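Local coordinates for protein thiaminase-I (Naegleria gruberi, PDB 4HCW) that belongs to the thiaminase I family of mixed alpha/beta proteins, whose fold resembles that of the periplasmic binding proteins, at residues F122-P127 with D240-Q245; R212-S217 with N226-Y231. All blocks are in the same frame, centred on the assembly; numbering follows the deposited sequence.

Interaction 1: F122-P127 with D240-Q245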
loop_
_atom_site.group_PDB
_atom_site.type_symbol
_atom_site.label_atom_id
_atom_site.label_comp_id
_atom_site.label_asym_id
_atom_site.label_seq_id
_atom_site.Cartn_x
_atom_site.Cartn_y
_atom_site.Cartn_z
ATOM N N PHE A 122 0.198 -1.618 -9.335
ATOM C CA PHE A 122 -0.629 -2.121 -10.425
ATOM C C PHE A 122 -0.058 -1.762 -11.791
ATOM O O PHE A 122 0.808 -0.897 -11.904
ATOM C CB PHE A 122 -2.051 -1.571 -10.313
ATOM C CG PHE A 122 -2.723 -1.880 -9.009
ATOM C CD1 PHE A 122 -3.333 -3.104 -8.803
ATOM C CD2 PHE A 122 -2.755 -0.939 -7.992
ATOM C CE1 PHE A 122 -3.957 -3.390 -7.604
ATOM C CE2 PHE A 122 -3.377 -1.219 -6.791
ATOM C CZ PHE A 122 -3.979 -2.446 -6.596
ATOM N N LEU A 123 -0.558 -2.430 -12.826
ATOM C CA LEU A 123 -0.173 -2.123 -14.197
ATOM C C LEU A 123 -1.273 -1.341 -14.899
ATOM O O LEU A 123 -2.329 -1.887 -15.215
ATOM C CB LEU A 123 0.120 -3.405 -14.977
ATOM C CG LEU A 123 0.512 -3.227 -16.445
ATOM C CD1 LEU A 123 1.760 -2.365 -16.574
ATOM C CD2 LEU A 123 0.717 -4.579 -17.112
ATOM N N LEU A 124 -1.023 -0.059 -15.140
ATOM C CA LEU A 124 -1.977 0.775 -15.856
ATOM C C LEU A 124 -1.700 0.715 -17.352
ATOM O O LEU A 124 -0.864 1.456 -17.871
ATOM C CB LEU A 124 -1.911 2.222 -15.363
ATOM C CG LEU A 124 -3.009 3.143 -15.896
ATOM C CD1 LEU A 124 -4.374 2.670 -15.417
ATOM C CD2 LEU A 124 -2.757 4.585 -15.485
ATOM N N SER A 125 -2.407 -0.174 -18.041
ATOM C CA SER A 125 -2.190 -0.385 -19.466
ATOM C C SER A 125 -3.171 0.403 -20.331
ATOM O O SER A 125 -4.387 0.277 -20.187
ATOM C CB SER A 125 -2.266 -1.876 -19.802
ATOM O OG SER A 125 -3.481 -2.440 -19.340
ATOM N N SER A 126 -2.623 1.218 -21.227
ATOM C CA SER A 126 -3.411 1.976 -22.192
ATOM C C SER A 126 -4.143 1.016 -23.128
ATOM O O SER A 126 -3.688 -0.109 -23.335
ATOM C CB SER A 126 -2.484 2.899 -22.991
ATOM O OG SER A 126 -3.182 3.630 -23.982
ATOM N N PRO A 127 -5.288 1.448 -23.688
ATOM C CA PRO A 127 -6.012 0.643 -24.682
ATOM C C PRO A 127 -5.127 0.230 -25.857
ATOM O O PRO A 127 -5.395 -0.787 -26.497
ATOM C CB PRO A 127 -7.132 1.584 -25.154
ATOM C CG PRO A 127 -6.765 2.947 -24.628
ATOM C CD PRO A 127 -6.019 2.683 -23.365
ATOM N N ASP A 240 -10.103 10.492 -14.789
ATOM C CA ASP A 240 -11.117 10.772 -15.798
ATOM C C ASP A 240 -10.734 10.139 -17.131
ATOM O O ASP A 240 -11.559 9.504 -17.789
ATOM C CB ASP A 240 -11.298 12.281 -15.967
ATOM C CG ASP A 240 -11.771 12.957 -14.696
ATOM O OD1 ASP A 240 -12.619 12.372 -13.990
ATOM O OD2 ASP A 240 -11.292 14.072 -14.402
ATOM N N ILE A 241 -9.475 10.316 -17.518
ATOM C CA ILE A 241 -8.956 9.755 -18.760
ATOM C C ILE A 241 -8.941 8.227 -18.706
ATOM O O ILE A 241 -9.175 7.557 -19.713
ATOM C CB ILE A 241 -7.541 10.288 -19.058
ATOM C CG1 ILE A 241 -7.550 11.818 -19.072
ATOM C CG2 ILE A 241 -7.022 9.743 -20.379
ATOM C CD1 ILE A 241 -6.211 12.440 -19.399
ATOM N N ILE A 242 -8.673 7.685 -17.523
ATOM C CA ILE A 242 -8.704 6.242 -17.312
ATOM C C ILE A 242 -10.103 5.688 -17.569
ATOM O O ILE A 242 -10.265 4.655 -18.220
ATOM C CB ILE A 242 -8.246 5.870 -15.885
ATOM C CG1 ILE A 242 -6.747 6.128 -15.723
ATOM C CG2 ILE A 242 -8.563 4.414 -15.574
ATOM C CD1 ILE A 242 -6.215 5.799 -14.345
ATOM N N ARG A 243 -11.113 6.389 -17.063
ATOM C CA ARG A 243 -12.500 5.972 -17.239
ATOM C C ARG A 243 -12.979 6.172 -18.675
ATOM O O ARG A 243 -13.633 5.300 -19.247
ATOM C CB ARG A 243 -13.413 6.728 -16.268
ATOM C CG ARG A 243 -14.898 6.455 -16.460
ATOM C CD ARG A 243 -15.643 7.720 -16.864
ATOM N NE ARG A 243 -15.666 8.711 -15.791
ATOM C CZ ARG A 243 -15.561 10.022 -15.983
ATOM N NH1 ARG A 243 -15.417 10.507 -17.208
ATOM N NH2 ARG A 243 -15.593 10.851 -14.948
ATOM N N ASP A 244 -12.644 7.322 -19.254
ATOM C CA ASP A 244 -13.112 7.673 -20.592
ATOM C C ASP A 244 -12.433 6.867 -21.696
ATOM O O ASP A 244 -13.102 6.191 -22.479
ATOM C CB ASP A 244 -12.933 9.172 -20.849
ATOM C CG ASP A 244 -13.846 10.024 -19.989
ATOM O OD1 ASP A 244 -14.920 9.527 -19.585
ATOM O OD2 ASP A 244 -13.494 11.192 -19.719
ATOM N N GLN A 245 -11.106 6.938 -21.756
ATOM C CA GLN A 245 -10.352 6.271 -22.815
ATOM C C GLN A 245 -10.171 4.774 -22.557
ATOM O O GLN A 245 -9.457 4.094 -23.292
ATOM C CB GLN A 245 -8.992 6.947 -23.017
ATOM C CG GLN A 245 -9.087 8.411 -23.428
ATOM C CD GLN A 245 -7.736 9.022 -23.752
ATOM O OE1 GLN A 245 -6.713 8.336 -23.746
ATOM N NE2 GLN A 245 -7.726 10.319 -24.039
#

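Interaction 2: R212-S217 with N226-Y231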
loop_
_atom_site.group_PDB
_atom_site.type_symbol
_atom_site.label_atom_id
_atom_site.label_comp_id
_atom_site.label_asym_id
_atom_site.label_seq_id
_atom_site.Cartn_x
_atom_site.Cartn_y
_atom_site.Cartn_z
ATOM N N ARG A 212 5.449 12.406 -12.544
ATOM C CA ARG A 212 4.972 13.720 -12.967
ATOM C C ARG A 212 5.047 13.895 -14.481
ATOM O O ARG A 212 4.141 14.457 -15.096
ATOM C CB ARG A 212 5.758 14.829 -12.261
ATOM C CG ARG A 212 5.568 16.215 -12.861
ATOM N N GLU A 213 6.129 13.405 -15.079
ATOM C CA GLU A 213 6.300 13.479 -16.526
ATOM C C GLU A 213 5.267 12.622 -17.247
ATOM O O GLU A 213 4.754 13.002 -18.299
ATOM C CB GLU A 213 7.711 13.044 -16.927
ATOM C CG GLU A 213 8.807 14.010 -16.509
ATOM C CD GLU A 213 10.183 13.551 -16.953
ATOM O OE1 GLU A 213 10.388 12.327 -17.088
ATOM O OE2 GLU A 213 11.059 14.414 -17.170
ATOM N N TYR A 214 4.967 11.462 -16.673
ATOM C CA TYR A 214 4.001 10.543 -17.262
ATOM C C TYR A 214 2.585 11.108 -17.219
ATOM O O TYR A 214 1.861 11.058 -18.212
ATOM C CB TYR A 214 4.048 9.189 -16.553
ATOM C CG TYR A 214 2.922 8.257 -16.937
ATOM C CD1 TYR A 214 2.978 7.517 -18.111
ATOM C CD2 TYR A 214 1.806 8.114 -16.124
ATOM C CE1 TYR A 214 1.950 6.663 -18.466
ATOM C CE2 TYR A 214 0.774 7.262 -16.471
ATOM C CZ TYR A 214 0.851 6.540 -17.641
ATOM O OH TYR A 214 -0.175 5.691 -17.988
ATOM N N ILE A 215 2.197 11.639 -16.064
ATOM C CA ILE A 215 0.865 12.207 -15.884
ATOM C C ILE A 215 0.630 13.383 -16.829
ATOM O O ILE A 215 -0.430 13.492 -17.446
ATOM C CB ILE A 215 0.630 12.651 -14.424
ATOM C CG1 ILE A 215 0.704 11.448 -13.482
ATOM C CG2 ILE A 215 -0.714 13.346 -14.279
ATOM C CD1 ILE A 215 -0.308 10.366 -13.791
ATOM N N ASN A 216 1.629 14.253 -16.944
ATOM C CA ASN A 216 1.556 15.392 -17.854
ATOM C C ASN A 216 1.372 14.962 -19.306
ATOM O O ASN A 216 0.622 15.585 -20.056
ATOM C CB ASN A 216 2.806 16.268 -17.725
ATOM C CG ASN A 216 2.884 16.981 -16.391
ATOM O OD1 ASN A 216 2.164 16.644 -15.449
ATOM N ND2 ASN A 216 3.762 17.973 -16.301
ATOM N N SER A 217 2.059 13.892 -19.694
ATOM C CA SER A 217 1.986 13.385 -21.058
ATOM C C SER A 217 0.612 12.793 -21.368
ATOM O O SER A 217 0.070 13.002 -22.452
ATOM C CB SER A 217 3.078 12.341 -21.301
ATOM O OG SER A 217 2.937 11.240 -20.422
ATOM N N ASN A 226 2.667 3.123 -23.170
ATOM C CA ASN A 226 1.363 2.499 -22.985
ATOM C C ASN A 226 1.334 1.639 -21.726
ATOM O O ASN A 226 0.317 1.029 -21.400
ATOM C CB ASN A 226 0.995 1.655 -24.207
ATOM C CG ASN A 226 0.987 2.462 -25.490
ATOM O OD1 ASN A 226 0.730 3.666 -25.480
ATOM N ND2 ASN A 226 1.269 1.800 -26.607
ATOM N N TYR A 227 2.463 1.599 -21.025
ATOM C CA TYR A 227 2.582 0.806 -19.808
ATOM C C TYR A 227 3.028 1.667 -18.632
ATOM O O TYR A 227 3.934 2.490 -18.762
ATOM C CB TYR A 227 3.571 -0.344 -20.015
ATOM C CG TYR A 227 3.197 -1.286 -21.138
ATOM C CD1 TYR A 227 3.621 -1.050 -22.440
ATOM C CD2 TYR A 227 2.424 -2.414 -20.894
ATOM C CE1 TYR A 227 3.283 -1.910 -23.468
ATOM C CE2 TYR A 227 2.081 -3.280 -21.915
ATOM C CZ TYR A 227 2.514 -3.023 -23.200
ATOM O OH TYR A 227 2.175 -3.883 -24.219
ATOM N N TYR A 228 2.386 1.471 -17.486
ATOM C CA TYR A 228 2.728 2.211 -16.277
ATOM C C TYR A 228 2.542 1.341 -15.040
ATOM O O TYR A 228 1.521 0.668 -14.889
ATOM C CB TYR A 228 1.878 3.478 -16.163
ATOM C CG TYR A 228 2.073 4.246 -14.871
ATOM C CD1 TYR A 228 3.084 5.189 -14.748
ATOM C CD2 TYR A 228 1.239 4.034 -13.780
ATOM C CE1 TYR A 228 3.265 5.895 -13.571
ATOM C CE2 TYR A 228 1.412 4.733 -12.602
ATOM C CZ TYR A 228 2.426 5.662 -12.502
ATOM O OH TYR A 228 2.598 6.360 -11.330
ATOM N N VAL A 229 3.534 1.356 -14.157
ATOM C CA VAL A 229 3.446 0.624 -12.901
ATOM C C VAL A 229 3.611 1.569 -11.717
ATOM O O VAL A 229 4.545 2.371 -11.674
ATOM C CB VAL A 229 4.500 -0.497 -12.813
ATOM C CG1 VAL A 229 4.285 -1.322 -11.554
ATOM C CG2 VAL A 229 4.436 -1.385 -14.046
ATOM N N GLY A 230 2.693 1.473 -10.761
ATOM C CA GLY A 230 2.731 2.310 -9.577
ATOM C C GLY A 230 1.493 2.113 -8.726
ATOM O O GLY A 230 0.619 1.315 -9.068
ATOM N N TYR A 231 1.418 2.836 -7.613
ATOM C CA TYR A 231 0.259 2.755 -6.736
ATOM C C TYR A 231 -0.955 3.371 -7.421
ATOM O O TYR A 231 -0.815 4.237 -8.284
ATOM C CB TYR A 231 0.529 3.473 -5.413
ATOM C CG TYR A 231 1.830 3.083 -4.749
ATOM C CD1 TYR A 231 2.072 1.771 -4.368
ATOM C CD2 TYR A 231 2.811 4.032 -4.493
ATOM C CE1 TYR A 231 3.259 1.412 -3.756
ATOM C CE2 TYR A 231 4.000 3.684 -3.882
ATOM C CZ TYR A 231 4.218 2.372 -3.516
ATOM O OH TYR A 231 5.402 2.020 -2.907
#

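Interaction 1: F122-P127 with D240-Q245
The pyrrolidine ring of P127 meets the backbone carbonyl of Q245 through CG, with P127 CG 3.2 Å from Q245 O. P127 CB and P127 CD lie farther from the same oxygen, which belongs to the residue just past the end of helix 239-244. The truly flat group nearby, the guanidinium of R243, belongs to the outer side of that helix. At its edge, almost in its plane, lies D244 OD1, 2.6 Å from R243 NH1. It is met on the syn side, but R243 NH1 comes in tilted from the D244 carboxylate plane by 32°, with an N-H...O angle of 151°. D240 OD1 sits well out of the guanidinium plane, 3.5 Å from R243 NH2, and adds only charge attraction. On the inner side the contact is apolar: I242 CD1 lies 3.8 Å from L124 CD1 and 3.8 Å from L124 CD2, so one methyl rests against both tips of the leucine fork. I242 reaches that far because its chain is fully extended at the end (chi2 180°). Outside the two segments, L124 also packs on M235 and I242 on F318 of helix 317-328. Dispersion therefore joins strand to helix, with P127 CG touching the Q245 carbonyl near the helix end, while the D240-R243-D244 salt-bridge network stays within the helix, on exposed residues, and takes no part across the contact.

Interaction 2: R212-S217 with N226-Y231
Y214 and Y228 stack in an offset, parallel-displaced fashion, their ring centroids 4.4 Å apart and their planes inclined by 13°. Y228 CD1 sits over one face of the Y214 ring, 3.5 Å from Y214 CD2 and displaced toward the rim; in return, Y214 CE2 lies over a face of the Y228 ring. The slip carries the phenol end of Y214 back over the root of its partner, leaving Y214 OH 3.5 Å from Y228 CB. Both tyrosines hold CG anti to the backbone N (chi1 170° for Y214, 175° for Y228), which sends one ring out from helix 211-219 and the other out from the 226-231 segment to meet between them. In the next shell Y214 leans on L124 of strand 110-125, and Y228 rests on V149 and P151. The Y228 hydroxyl is hydrogen-bonded to S234 OG, which ties down the far end of that ring. The join between helix 211-219 and the 226-231 segment is thus aromatic and buried, depending on ring overlap, with the hydroxyl of the buried Y228 satisfied by S234, a serine outside the stack.

The two interactions lie about 10 Å apart between centres, on the same side of the chain's centre and within the N-terminal domain of the thiaminase I-like family. Along the sequence 122-127 comes first, then 212-217 and 226-231, and finally 240-245, so interaction 2 falls between the halves of interaction 1. They share a sheet: strand 110-125 pairs antiparallel with strand 229-230, and L124 N lies 2.7 Å from Y228 O in a probable hydrogen bond, with S126 N likewise probably bonded to N226 O. L124 is common to both interactions, and helices 211-219 and 239-244 also meet each other, I241 on V218. Segments far apart in sequence thus converge at the end of strand 110-125.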